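Glucocorticoid modulatory element-binding protein 1 (PDB 1OQJ) binds glucocorticoid modulatory elements in promoter DNA through its SAND domain, raising sensitivity to low glucocorticoid concentrations, and serves as an auxiliary factor in parvovirus replication. Local coordinates at residues Y10-G15 with I64-I69; S17-L22 with K34-N39; L21-F26 with G78-Y83; K25-G30 with D86-N91. All coordinates share one frame; numbering follows the deposited sequence.

Contact 1: Y10-G15 with I64-I69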
loop_
_atom_site.group_PDB
_atom_site.type_symbol
_atom_site.label_atom_id
_atom_site.label_comp_id
_atom_site.label_asym_id
_atom_site.label_seq_id
_atom_site.Cartn_x
_atom_site.Cartn_y
_atom_site.Cartn_z
ATOM N N TYR A 10 -9.097 -1.343 1.884
ATOM C CA TYR A 10 -8.696 -1.760 3.223
ATOM C C TYR A 10 -8.175 -0.573 4.013
ATOM O O TYR A 10 -7.492 0.296 3.466
ATOM C CB TYR A 10 -7.581 -2.808 3.181
ATOM C CG TYR A 10 -7.989 -4.138 2.611
ATOM C CD1 TYR A 10 -7.820 -4.418 1.261
ATOM C CD2 TYR A 10 -8.552 -5.116 3.424
ATOM C CE1 TYR A 10 -8.202 -5.645 0.728
ATOM C CE2 TYR A 10 -8.940 -6.345 2.907
ATOM C CZ TYR A 10 -8.761 -6.602 1.558
ATOM O OH TYR A 10 -9.152 -7.815 1.035
ATOM N N PRO A 11 -8.510 -0.509 5.306
ATOM C CA PRO A 11 -8.035 0.591 6.145
ATOM C C PRO A 11 -6.579 0.281 6.488
ATOM O O PRO A 11 -6.258 -0.844 6.895
ATOM C CB PRO A 11 -8.956 0.516 7.364
ATOM C CG PRO A 11 -9.219 -0.960 7.485
ATOM C CD PRO A 11 -9.451 -1.373 6.041
ATOM N N ILE A 12 -5.697 1.259 6.303
ATOM C CA ILE A 12 -4.281 1.062 6.602
ATOM C C ILE A 12 -3.759 2.182 7.489
ATOM O O ILE A 12 -4.426 3.200 7.684
ATOM C CB ILE A 12 -3.419 1.020 5.314
ATOM C CG1 ILE A 12 -3.554 2.335 4.537
ATOM C CG2 ILE A 12 -3.833 -0.177 4.453
ATOM C CD1 ILE A 12 -2.624 2.445 3.333
ATOM N N THR A 13 -2.565 1.980 8.035
ATOM C CA THR A 13 -1.937 2.980 8.883
ATOM C C THR A 13 -0.440 3.011 8.630
ATOM O O THR A 13 0.127 2.115 8.002
ATOM C CB THR A 13 -2.129 2.680 10.386
ATOM O OG1 THR A 13 -1.440 1.467 10.724
ATOM C CG2 THR A 13 -3.604 2.537 10.722
ATOM N N CYS A 14 0.186 4.077 9.104
ATOM C CA CYS A 14 1.628 4.241 9.022
ATOM C C CYS A 14 1.906 5.210 10.149
ATOM O O CYS A 14 1.435 6.344 10.125
ATOM C CB CYS A 14 2.077 4.836 7.691
ATOM S SG CYS A 14 3.885 4.928 7.594
ATOM N N GLY A 15 2.656 4.756 11.146
ATOM C CA GLY A 15 2.919 5.614 12.281
ATOM C C GLY A 15 1.571 5.868 12.927
ATOM O O GLY A 15 0.838 4.925 13.224
ATOM N N ILE A 64 3.973 0.529 6.188
ATOM C CA ILE A 64 2.515 0.540 6.158
ATOM C C ILE A 64 1.982 -0.723 6.819
ATOM O O ILE A 64 2.489 -1.819 6.581
ATOM C CB ILE A 64 1.982 0.594 4.713
ATOM C CG1 ILE A 64 2.444 1.887 4.039
ATOM C CG2 ILE A 64 0.458 0.504 4.708
ATOM C CD1 ILE A 64 1.969 2.032 2.601
ATOM N N ARG A 65 0.953 -0.566 7.645
ATOM C CA ARG A 65 0.348 -1.697 8.335
ATOM C C ARG A 65 -1.144 -1.785 8.023
ATOM O O ARG A 65 -1.792 -0.786 7.715
ATOM C CB ARG A 65 0.554 -1.570 9.848
ATOM C CG ARG A 65 1.996 -1.779 10.296
ATOM C CD ARG A 65 2.162 -1.527 11.791
ATOM N NE ARG A 65 3.560 -1.620 12.213
ATOM C CZ ARG A 65 4.202 -2.759 12.455
ATOM N NH1 ARG A 65 3.577 -3.922 12.325
ATOM N NH2 ARG A 65 5.475 -2.738 12.825
ATOM N N LEU A 66 -1.672 -2.999 8.085
ATOM C CA LEU A 66 -3.080 -3.248 7.837
ATOM C C LEU A 66 -3.489 -4.089 9.041
ATOM O O LEU A 66 -3.020 -5.212 9.211
ATOM C CB LEU A 66 -3.238 -4.011 6.521
ATOM C CG LEU A 66 -4.621 -4.052 5.873
ATOM C CD1 LEU A 66 -4.475 -4.399 4.401
ATOM C CD2 LEU A 66 -5.501 -5.063 6.586
ATOM N N GLY A 67 -4.333 -3.529 9.898
ATOM C CA GLY A 67 -4.728 -4.250 11.092
ATOM C C GLY A 67 -3.522 -4.505 11.983
ATOM O O GLY A 67 -3.473 -5.498 12.710
ATOM N N GLY A 68 -2.535 -3.613 11.915
ATOM C CA GLY A 68 -1.341 -3.751 12.736
ATOM C C GLY A 68 -0.263 -4.653 12.166
ATOM O O GLY A 68 0.858 -4.709 12.690
ATOM N N ILE A 69 -0.592 -5.361 11.092
ATOM C CA ILE A 69 0.354 -6.268 10.453
ATOM C C ILE A 69 1.022 -5.587 9.263
ATOM O O ILE A 69 0.365 -4.901 8.482
ATOM C CB ILE A 69 -0.365 -7.548 9.960
ATOM C CG1 ILE A 69 -0.999 -8.274 11.149
ATOM C CG2 ILE A 69 0.623 -8.472 9.255
ATOM C CD1 ILE A 69 -1.747 -9.539 10.767
HETATM O O HOH W 1 -5.529 -0.765 9.580
HETATM O O HOH W 2 -2.928 -0.951 10.888
#

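Contact 2: S17-L22 with K34-N39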
loop_
_atom_site.group_PDB
_atom_site.type_symbol
_atom_site.label_atom_id
_atom_site.label_comp_id
_atom_site.label_asym_id
_atom_site.label_seq_id
_atom_site.Cartn_x
_atom_site.Cartn_y
_atom_site.Cartn_z
ATOM N N SER A 17 -0.732 7.797 11.423
ATOM C CA SER A 17 -1.566 8.275 10.323
ATOM C C SER A 17 -2.459 7.166 9.767
ATOM O O SER A 17 -2.041 6.009 9.671
ATOM C CB SER A 17 -0.690 8.830 9.196
ATOM O OG SER A 17 0.051 9.961 9.630
ATOM N N LYS A 18 -3.685 7.532 9.399
ATOM C CA LYS A 18 -4.651 6.585 8.844
ATOM C C LYS A 18 -4.982 6.939 7.401
ATOM O O LYS A 18 -5.083 8.113 7.044
ATOM C CB LYS A 18 -5.949 6.594 9.658
ATOM C CG LYS A 18 -5.800 6.095 11.087
ATOM C CD LYS A 18 -7.145 6.017 11.800
ATOM C CE LYS A 18 -7.728 7.391 12.072
ATOM N NZ LYS A 18 -9.031 7.298 12.793
ATOM N N ALA A 19 -5.163 5.915 6.577
ATOM C CA ALA A 19 -5.500 6.119 5.178
ATOM C C ALA A 19 -6.274 4.911 4.678
ATOM O O ALA A 19 -6.525 3.967 5.435
ATOM C CB ALA A 19 -4.236 6.322 4.354
ATOM N N ILE A 20 -6.659 4.951 3.407
ATOM C CA ILE A 20 -7.415 3.862 2.803
ATOM C C ILE A 20 -6.727 3.376 1.538
ATOM O O ILE A 20 -6.425 4.163 0.644
ATOM C CB ILE A 20 -8.843 4.325 2.442
ATOM C CG1 ILE A 20 -9.561 4.802 3.705
ATOM C CG2 ILE A 20 -9.623 3.188 1.792
ATOM C CD1 ILE A 20 -10.930 5.388 3.436
ATOM N N LEU A 21 -6.472 2.075 1.473
ATOM C CA LEU A 21 -5.837 1.480 0.303
ATOM C C LEU A 21 -6.923 1.006 -0.661
ATOM O O LEU A 21 -7.747 0.171 -0.295
ATOM C CB LEU A 21 -4.976 0.277 0.722
ATOM C CG LEU A 21 -4.288 -0.513 -0.400
ATOM C CD1 LEU A 21 -3.200 0.338 -1.030
ATOM C CD2 LEU A 21 -3.681 -1.795 0.162
ATOM N N LEU A 22 -6.940 1.552 -1.877
ATOM C CA LEU A 22 -7.913 1.125 -2.884
ATOM C C LEU A 22 -7.257 -0.095 -3.522
ATOM O O LEU A 22 -6.326 0.030 -4.323
ATOM C CB LEU A 22 -8.147 2.234 -3.914
ATOM C CG LEU A 22 -8.598 3.570 -3.317
ATOM C CD1 LEU A 22 -8.941 4.528 -4.446
ATOM C CD2 LEU A 22 -9.806 3.367 -2.405
ATOM N N LYS A 34 -0.644 5.693 -7.504
ATOM C CA LYS A 34 -1.615 6.408 -6.688
ATOM C C LYS A 34 -2.762 5.462 -6.352
ATOM O O LYS A 34 -3.672 5.242 -7.154
ATOM C CB LYS A 34 -2.104 7.660 -7.426
ATOM C CG LYS A 34 -0.975 8.658 -7.664
ATOM C CD LYS A 34 -1.460 9.937 -8.324
ATOM C CE LYS A 34 -0.312 10.920 -8.508
ATOM N NZ LYS A 34 -0.768 12.204 -9.110
ATOM N N CYS A 35 -2.695 4.891 -5.154
ATOM C CA CYS A 35 -3.696 3.936 -4.710
ATOM C C CYS A 35 -4.072 4.100 -3.242
ATOM O O CYS A 35 -4.799 3.280 -2.685
ATOM C CB CYS A 35 -3.181 2.513 -4.945
ATOM S SG CYS A 35 -1.633 2.109 -4.084
ATOM N N VAL A 36 -3.575 5.160 -2.617
ATOM C CA VAL A 36 -3.868 5.415 -1.213
ATOM C C VAL A 36 -4.653 6.710 -1.049
ATOM O O VAL A 36 -4.219 7.763 -1.512
ATOM C CB VAL A 36 -2.570 5.532 -0.387
ATOM C CG1 VAL A 36 -2.893 5.923 1.045
ATOM C CG2 VAL A 36 -1.813 4.212 -0.419
ATOM N N LYS A 37 -5.813 6.632 -0.401
ATOM C CA LYS A 37 -6.616 7.827 -0.169
ATOM C C LYS A 37 -6.218 8.370 1.201
ATOM O O LYS A 37 -6.360 7.686 2.219
ATOM C CB LYS A 37 -8.110 7.488 -0.208
ATOM C CG LYS A 37 -9.041 8.696 -0.095
ATOM C CD LYS A 37 -10.498 8.291 -0.304
ATOM C CE LYS A 37 -11.440 9.478 -0.143
ATOM N NZ LYS A 37 -11.490 9.988 1.261
ATOM N N PHE A 38 -5.701 9.595 1.211
ATOM C CA PHE A 38 -5.247 10.249 2.431
ATOM C C PHE A 38 -5.701 11.702 2.368
ATOM O O PHE A 38 -5.285 12.448 1.479
ATOM C CB PHE A 38 -3.721 10.167 2.501
ATOM C CG PHE A 38 -3.137 10.676 3.784
ATOM C CD1 PHE A 38 -3.568 10.180 5.010
ATOM C CD2 PHE A 38 -2.116 11.620 3.763
ATOM C CE1 PHE A 38 -2.984 10.615 6.207
ATOM C CE2 PHE A 38 -1.525 12.063 4.950
ATOM C CZ PHE A 38 -1.962 11.557 6.173
ATOM N N ASN A 39 -6.558 12.091 3.306
ATOM C CA ASN A 39 -7.104 13.444 3.351
ATOM C C ASN A 39 -7.776 13.823 2.034
ATOM O O ASN A 39 -7.606 14.926 1.509
ATOM C CB ASN A 39 -6.016 14.452 3.727
ATOM C CG ASN A 39 -5.555 14.284 5.159
ATOM O OD1 ASN A 39 -6.367 14.036 6.053
ATOM N ND2 ASN A 39 -4.255 14.421 5.391
#

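Contact 3: L21-F26 with G78-Y83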
loop_
_atom_site.group_PDB
_atom_site.type_symbol
_atom_site.label_atom_id
_atom_site.label_comp_id
_atom_site.label_asym_id
_atom_site.label_seq_id
_atom_site.Cartn_x
_atom_site.Cartn_y
_atom_site.Cartn_z
ATOM N N LEU A 21 -6.472 2.075 1.473
ATOM C CA LEU A 21 -5.837 1.480 0.303
ATOM C C LEU A 21 -6.923 1.006 -0.661
ATOM O O LEU A 21 -7.747 0.171 -0.295
ATOM C CB LEU A 21 -4.976 0.277 0.722
ATOM C CG LEU A 21 -4.288 -0.513 -0.400
ATOM C CD1 LEU A 21 -3.200 0.338 -1.030
ATOM C CD2 LEU A 21 -3.681 -1.795 0.162
ATOM N N LEU A 22 -6.940 1.552 -1.877
ATOM C CA LEU A 22 -7.913 1.125 -2.884
ATOM C C LEU A 22 -7.257 -0.095 -3.522
ATOM O O LEU A 22 -6.326 0.030 -4.323
ATOM C CB LEU A 22 -8.147 2.234 -3.914
ATOM C CG LEU A 22 -8.598 3.570 -3.317
ATOM C CD1 LEU A 22 -8.941 4.528 -4.446
ATOM C CD2 LEU A 22 -9.806 3.367 -2.405
ATOM N N TRP A 23 -7.750 -1.279 -3.168
ATOM C CA TRP A 23 -7.145 -2.522 -3.630
ATOM C C TRP A 23 -6.936 -2.748 -5.119
ATOM O O TRP A 23 -5.856 -3.177 -5.524
ATOM C CB TRP A 23 -7.889 -3.722 -3.042
ATOM C CG TRP A 23 -7.217 -5.023 -3.377
ATOM C CD1 TRP A 23 -5.963 -5.419 -3.011
ATOM C CD2 TRP A 23 -7.748 -6.073 -4.196
ATOM N NE1 TRP A 23 -5.679 -6.654 -3.555
ATOM C CE2 TRP A 23 -6.759 -7.076 -4.286
ATOM C CE3 TRP A 23 -8.966 -6.263 -4.863
ATOM C CZ2 TRP A 23 -6.951 -8.252 -5.018
ATOM C CZ3 TRP A 23 -9.158 -7.437 -5.590
ATOM C CH2 TRP A 23 -8.153 -8.414 -5.661
ATOM N N LYS A 24 -7.944 -2.488 -5.941
ATOM C CA LYS A 24 -7.753 -2.711 -7.367
ATOM C C LYS A 24 -6.766 -1.729 -7.992
ATOM O O LYS A 24 -6.204 -2.011 -9.046
ATOM C CB LYS A 24 -9.096 -2.698 -8.103
ATOM C CG LYS A 24 -9.954 -3.911 -7.733
ATOM C CD LYS A 24 -11.163 -4.072 -8.630
ATOM C CE LYS A 24 -12.006 -5.248 -8.165
ATOM N NZ LYS A 24 -13.259 -5.393 -8.957
ATOM N N LYS A 25 -6.538 -0.592 -7.334
ATOM C CA LYS A 25 -5.578 0.398 -7.831
ATOM C C LYS A 25 -4.163 0.058 -7.344
ATOM O O LYS A 25 -3.181 0.651 -7.793
ATOM C CB LYS A 25 -5.945 1.807 -7.348
ATOM C CG LYS A 25 -6.985 2.530 -8.190
ATOM C CD LYS A 25 -8.307 1.804 -8.240
ATOM C CE LYS A 25 -9.315 2.608 -9.051
ATOM N NZ LYS A 25 -10.648 1.948 -9.083
ATOM N N PHE A 26 -4.079 -0.898 -6.423
ATOM C CA PHE A 26 -2.816 -1.351 -5.831
ATOM C C PHE A 26 -2.125 -2.301 -6.815
ATOM O O PHE A 26 -2.158 -3.519 -6.655
ATOM C CB PHE A 26 -3.149 -2.056 -4.511
ATOM C CG PHE A 26 -1.952 -2.477 -3.701
ATOM C CD1 PHE A 26 -0.919 -1.585 -3.428
ATOM C CD2 PHE A 26 -1.906 -3.747 -3.133
ATOM C CE1 PHE A 26 0.140 -1.946 -2.594
ATOM C CE2 PHE A 26 -0.851 -4.123 -2.294
ATOM C CZ PHE A 26 0.172 -3.217 -2.026
ATOM N N GLY A 78 -0.756 -13.607 0.006
ATOM C CA GLY A 78 -1.580 -13.721 -1.186
ATOM C C GLY A 78 -2.998 -13.217 -1.000
ATOM O O GLY A 78 -3.763 -13.126 -1.963
ATOM N N GLN A 79 -3.355 -12.888 0.236
ATOM C CA GLN A 79 -4.700 -12.409 0.532
ATOM C C GLN A 79 -4.886 -10.942 0.172
ATOM O O GLN A 79 -5.979 -10.526 -0.216
ATOM C CB GLN A 79 -5.021 -12.626 2.010
ATOM C CG GLN A 79 -5.183 -14.094 2.397
ATOM C CD GLN A 79 -6.338 -14.760 1.671
ATOM O OE1 GLN A 79 -7.461 -14.254 1.681
ATOM N NE2 GLN A 79 -6.071 -15.902 1.043
ATOM N N ILE A 80 -3.825 -10.155 0.309
ATOM C CA ILE A 80 -3.899 -8.740 -0.023
ATOM C C ILE A 80 -2.630 -8.338 -0.770
ATOM O O ILE A 80 -1.850 -7.499 -0.314
ATOM C CB ILE A 80 -4.064 -7.876 1.246
ATOM C CG1 ILE A 80 -5.223 -8.419 2.094
ATOM C CG2 ILE A 80 -4.344 -6.431 0.850
ATOM C CD1 ILE A 80 -5.402 -7.728 3.426
ATOM N N ASP A 81 -2.432 -8.962 -1.925
ATOM C CA ASP A 81 -1.279 -8.694 -2.777
ATOM C C ASP A 81 -1.728 -7.743 -3.886
ATOM O O ASP A 81 -2.904 -7.396 -3.974
ATOM C CB ASP A 81 -0.780 -10.019 -3.367
ATOM C CG ASP A 81 0.598 -9.913 -3.996
ATOM O OD1 ASP A 81 1.306 -8.919 -3.737
ATOM O OD2 ASP A 81 0.971 -10.847 -4.735
ATOM N N PHE A 82 -0.798 -7.310 -4.731
ATOM C CA PHE A 82 -1.150 -6.406 -5.822
ATOM C C PHE A 82 -2.282 -6.988 -6.666
ATOM O O PHE A 82 -2.336 -8.201 -6.897
ATOM C CB PHE A 82 0.052 -6.182 -6.731
ATOM C CG PHE A 82 1.216 -5.528 -6.056
ATOM C CD1 PHE A 82 2.453 -6.166 -6.011
ATOM C CD2 PHE A 82 1.097 -4.253 -5.515
ATOM C CE1 PHE A 82 3.566 -5.540 -5.438
ATOM C CE2 PHE A 82 2.201 -3.617 -4.940
ATOM C CZ PHE A 82 3.436 -4.260 -4.904
ATOM N N TYR A 83 -3.172 -6.126 -7.148
ATOM C CA TYR A 83 -4.280 -6.573 -7.987
ATOM C C TYR A 83 -3.743 -7.205 -9.273
ATOM O O TYR A 83 -2.939 -6.598 -9.988
ATOM C CB TYR A 83 -5.185 -5.383 -8.326
ATOM C CG TYR A 83 -6.415 -5.740 -9.125
ATOM C CD1 TYR A 83 -7.269 -6.754 -8.706
ATOM C CD2 TYR A 83 -6.733 -5.053 -10.292
ATOM C CE1 TYR A 83 -8.410 -7.075 -9.430
ATOM C CE2 TYR A 83 -7.877 -5.366 -11.026
ATOM C CZ TYR A 83 -8.708 -6.378 -10.588
ATOM O OH TYR A 83 -9.833 -6.719 -11.309
#

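Contact 4: K25-G30 with D86-N91. With ZN (zinc ion), chain C.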
loop_
_atom_site.group_PDB
_atom_site.type_symbol
_atom_site.label_atom_id
_atom_site.label_comp_id
_atom_site.label_asym_id
_atom_site.label_seq_id
_atom_site.Cartn_x
_atom_site.Cartn_y
_atom_site.Cartn_z
ATOM N N LYS A 25 -6.538 -0.592 -7.334
ATOM C CA LYS A 25 -5.578 0.398 -7.831
ATOM C C LYS A 25 -4.163 0.058 -7.344
ATOM O O LYS A 25 -3.181 0.651 -7.793
ATOM C CB LYS A 25 -5.945 1.807 -7.348
ATOM C CG LYS A 25 -6.985 2.530 -8.190
ATOM C CD LYS A 25 -8.307 1.804 -8.240
ATOM C CE LYS A 25 -9.315 2.608 -9.051
ATOM N NZ LYS A 25 -10.648 1.948 -9.083
ATOM N N PHE A 26 -4.079 -0.898 -6.423
ATOM C CA PHE A 26 -2.816 -1.351 -5.831
ATOM C C PHE A 26 -2.125 -2.301 -6.815
ATOM O O PHE A 26 -2.158 -3.519 -6.655
ATOM C CB PHE A 26 -3.149 -2.056 -4.511
ATOM C CG PHE A 26 -1.952 -2.477 -3.701
ATOM C CD1 PHE A 26 -0.919 -1.585 -3.428
ATOM C CD2 PHE A 26 -1.906 -3.747 -3.133
ATOM C CE1 PHE A 26 0.140 -1.946 -2.594
ATOM C CE2 PHE A 26 -0.851 -4.123 -2.294
ATOM C CZ PHE A 26 0.172 -3.217 -2.026
ATOM N N VAL A 27 -1.489 -1.717 -7.826
ATOM C CA VAL A 27 -0.825 -2.466 -8.889
ATOM C C VAL A 27 0.692 -2.515 -8.729
ATOM O O VAL A 27 1.316 -1.520 -8.365
ATOM C CB VAL A 27 -1.181 -1.838 -10.261
ATOM C CG1 VAL A 27 -0.501 -2.589 -11.389
ATOM C CG2 VAL A 27 -2.694 -1.848 -10.448
ATOM N N CYS A 28 1.282 -3.675 -9.002
ATOM C CA CYS A 28 2.731 -3.829 -8.885
ATOM C C CYS A 28 3.440 -2.773 -9.729
ATOM O O CYS A 28 3.030 -2.503 -10.858
ATOM C CB CYS A 28 3.143 -5.219 -9.354
ATOM S SG CYS A 28 4.925 -5.494 -9.344
ATOM N N PRO A 29 4.554 -2.206 -9.223
ATOM C CA PRO A 29 5.216 -2.459 -7.936
ATOM C C PRO A 29 4.708 -1.612 -6.769
ATOM O O PRO A 29 5.361 -1.523 -5.723
ATOM C CB PRO A 29 6.675 -2.174 -8.257
ATOM C CG PRO A 29 6.556 -0.982 -9.143
ATOM C CD PRO A 29 5.390 -1.327 -10.062
ATOM N N GLY A 30 3.558 -0.976 -6.971
ATOM C CA GLY A 30 2.924 -0.169 -5.944
ATOM C C GLY A 30 3.555 1.105 -5.413
ATOM O O GLY A 30 2.842 2.079 -5.169
ATOM N N ASP A 86 -0.461 -11.961 -10.583
ATOM C CA ASP A 86 0.001 -13.110 -11.346
ATOM C C ASP A 86 0.176 -12.790 -12.831
ATOM O O ASP A 86 0.828 -13.543 -13.552
ATOM C CB ASP A 86 -0.955 -14.294 -11.179
ATOM C CG ASP A 86 -2.364 -13.980 -11.636
ATOM O OD1 ASP A 86 -3.169 -14.926 -11.755
ATOM O OD2 ASP A 86 -2.671 -12.794 -11.869
ATOM N N LYS A 87 -0.386 -11.673 -13.287
ATOM C CA LYS A 87 -0.279 -11.294 -14.698
ATOM C C LYS A 87 0.324 -9.910 -14.918
ATOM O O LYS A 87 0.867 -9.619 -15.985
ATOM C CB LYS A 87 -1.661 -11.348 -15.358
ATOM C CG LYS A 87 -2.317 -12.716 -15.293
ATOM C CD LYS A 87 -3.730 -12.688 -15.848
ATOM C CE LYS A 87 -4.387 -14.055 -15.719
ATOM N NZ LYS A 87 -5.796 -14.051 -16.202
ATOM N N VAL A 88 0.227 -9.060 -13.903
ATOM C CA VAL A 88 0.742 -7.699 -13.982
ATOM C C VAL A 88 1.847 -7.522 -12.947
ATOM O O VAL A 88 1.579 -7.436 -11.749
ATOM C CB VAL A 88 -0.394 -6.686 -13.725
ATOM C CG1 VAL A 88 0.147 -5.268 -13.765
ATOM C CG2 VAL A 88 -1.491 -6.873 -14.767
ATOM N N CYS A 89 3.088 -7.465 -13.421
ATOM C CA CYS A 89 4.243 -7.338 -12.538
ATOM C C CYS A 89 5.395 -6.609 -13.229
ATOM O O CYS A 89 5.591 -6.743 -14.438
ATOM C CB CYS A 89 4.693 -8.738 -12.100
ATOM S SG CYS A 89 6.082 -8.806 -10.940
ATOM N N SER A 90 6.156 -5.837 -12.458
ATOM C CA SER A 90 7.286 -5.090 -13.005
ATOM C C SER A 90 8.600 -5.828 -12.792
ATOM O O SER A 90 9.630 -5.439 -13.342
ATOM C CB SER A 90 7.395 -3.731 -12.329
ATOM O OG SER A 90 7.751 -3.900 -10.967
ATOM N N ASN A 91 8.561 -6.874 -11.974
ATOM C CA ASN A 91 9.747 -7.664 -11.671
ATOM C C ASN A 91 10.723 -6.875 -10.799
ATOM O O ASN A 91 11.905 -7.211 -10.727
ATOM C CB ASN A 91 10.440 -8.095 -12.965
ATOM C CG ASN A 91 9.513 -8.841 -13.902
ATOM O OD1 ASN A 91 8.998 -9.907 -13.565
ATOM N ND2 ASN A 91 9.292 -8.281 -15.089
HETATM ZN ZN ZN C . 5.432 -7.682 -8.955
HETATM O O HOH W 3 -0.175 -6.002 -10.078
#

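Contact 1: Y10-G15 with I64-I69
A single antiparallel beta bridge, Thr-13 with Arg-65, joins strand 9-14, at one edge of the SAND domain's four-stranded sheet, to the short hairpin that follows helix 60-63. The two residues form a hydrogen-bonded pair with both backbone bonds made: Arg-65 N donates to Thr-13 O at 2.8 Å, nearly straight at 172°, and Thr-13 N returns a bond to Arg-65 O at 2.9 Å. The two chains run at 116° to each other end to end, so the pairing stops at one bridge, and beyond it water takes over. One molecule donates to Pro-11 O and accepts from Gly-67 N; another sits between Thr-13 OG1 and Gly-68 N, so the type I' turn from Leu-66 to Ile-69 is tied to the strand through solvent.

Side chains add apolar contacts around the bridge. Leu-66 swings its CG anti to its own N (chi1 -164°), which brings CD1 to 3.7 Å from Tyr-10 CB, at an oblique position beside the phenol ring, while its CG rests 3.7 Å from Pro-11 O. In the buried interior, Ile-12 CD1 meets Ile-64 CG2 at 3.9 Å. Arg-65 touches Thr-13 OG1 with its CB alone; its extended chain leads away, and NH1 bonds Gly-68 O at 2.9 Å from above the carbonyl plane, a bond within the hairpin itself, from its strand to its turn.

Both isoleucines pack against helix 45-51, Ile-12 on Phe-48 and Ile-64 on Val-49. Ile-64 also reaches Leu-71 of helix 71-76, and Tyr-10 and Leu-66 share Ile-80 in the loop beyond that helix.

Contact 2: S17-L22 with K34-N39
Strands 17-22 and 36-38 are antiparallel neighbours in the middle of the four-stranded SAND-domain sheet, with a classic beta bulge at Cys-35 and Val-36, both of which face Ile-43 on the next strand. The strand axes approach to 4.6 Å and their directions differ by 148°.

Three backbone hydrogen bonds set the register. Ile-20 and Lys-37 exchange two of them as a hydrogen-bonded pair: Lys-37 N reaches Ile-20 O at 2.8 Å, and Ile-20 N bonds Lys-37 O at 3.0 Å, each donor lying in the carbonyl plane of its acceptor. The third, from Leu-22 N to Cys-35 O, is 2.9 Å long. Leu-21 and Val-36, the next pair along, are a non-hydrogen-bonded pair.

Apolar contacts line the buried side of the sheet. Ala-19 CB lies 3.6 Å from Val-36 CG1, the branch anti to the valine N, whereas CG2 of the same valine turns to Leu-21 CD1. That leucine methyl also meets Cys-35 SG at 3.9 Å; a chi1 of 59° sets the sulfur between the cysteine's own N and carbonyl carbon. Other elements complete this layer, Ile-12 of strand 9-14 lying against Ala-19 and Leu-21, and Phe-48 of helix 45-51 meeting Phe-38 edge-to-face. Ile-20 and Lys-37 project from the other, exposed side, where their side chains come no nearer than their CB atoms, 4.2 Å apart, the lysine chain then running away from the strand.

The Phe-38 ring meets Ala-19 CB obliquely through CD1, and at its edge, in plane, it takes Lys-18 O 3.3 Å from Phe-38 CD1.

Contact 3: L21-F26 with G78-Y83
Tyr-83, Phe-26 and Trp-23 carry this aromatic contact, in which the turn leaving strand 17-22 of the SAND domain is fastened to the irregular segment between helix 71-76 and the zinc-binding end of the chain. Residues 23-25 turn as in a helix but do not form one.

Two neighbours fix the Tyr-83 ring, one at its edge and one over a face. Its CD1 edge points at the face of the Trp-23 six-membered ring in a T-shaped pair, centroids 5.1 Å apart and planes at 70°. Over a face of the tyrosine ring lies the aliphatic chain of Lys-24, extended beyond CG, whose CG stands 3.9 Å from the ring centroid and almost on its normal, a CH-pi contact. The tyrosine backbone is tied as well, its N donating to Phe-26 O at 2.8 Å.

Phe-26 lies between two residues: Phe-82 CD2 is above the centre of one ring face and Leu-21 CD2 above the opposite one. The two phenylalanine planes are inclined at 47°, and their closest carbons, Phe-26 CE1 and Phe-82 CE2, are 3.5 Å apart. Met-75 of helix 71-76 and Trp-60 of helix 60-63 touch both rings. Nearby, the side chain of Asp-81 starts out away from the facing segment, and its OD2 bonds ND1 of the zinc ligand His-85, as a second-shell residue that probably orients the imidazole.

Trp-23 meets the CG2 branch of Ile-80 with CD1. With CG anti to the backbone N (chi1 -174°), its indole extends to the facing backbone, where NE1 donates to Asp-81 O at 2.9 Å, nearly along the C=O axis but with the oxygen tilted from the indole plane.

Contact 4: K25-G30 with D86-N91
The zinc site of the SAND domain fragment draws together two loops that have no regular structure, 25-30 and 86-91, each giving one cysteine thiolate to the metal. Cys-28 SG binds the zinc ion at 2.3 Å and Cys-89 SG at 2.4 Å, the two sulfurs being 3.9 Å apart; His-85, through NE2, and Cys-93 complete the four ligands. Both cysteines hold SG anti to the backbone N, although the CB of Cys-28 points toward the facing loop and that of Cys-89 away from it.

Backbone N-H groups reach both sulfurs. Ser-90 N donates to Cys-28 SG across the contact at 3.4 Å with an angle of 166°, and a weaker N-H bond reaches Cys-89 SG from Asn-91. Ser-90 OG lies 3.4 Å from Pro-29 CB, against the proline ring that follows a cis peptide bond, and its hydrogen-bond partner is Thr-92 OG1. One water accepts from Cys-28 N and donates to Val-88 O, while Val-27 CG1 and Val-88 CG1 touch at 3.6 Å to form a small apolar patch.

With little surface buried between them, the metal is probably the main link between the loops. The N-H groups directed at the two sulfurs would be expected to draw off some of their negative charge and so stabilise the thiolates in a site with three cysteine ligands.

How the contacts relate
Contacts 1, 2 and 3 each mix buried and exposed residues, whereas contact 4 lies at the surface, about 20 Å from contact 1 between centres and on the opposite side of the chain's centre. Contacts 2 and 3 both use strand 17-22, and Tyr-10 O to Leu-21 N is a probable hydrogen bond linking them to contact 1. Their chemistry differs with place: backbone pairing dominates contact 2, a lone bridge supplemented by water serves contact 1, rings prevail in contact 3, and metal coordination in contact 4. Phe-82 connects the last two, its ring packing against the backbone of residues 27-30 near the zinc ion.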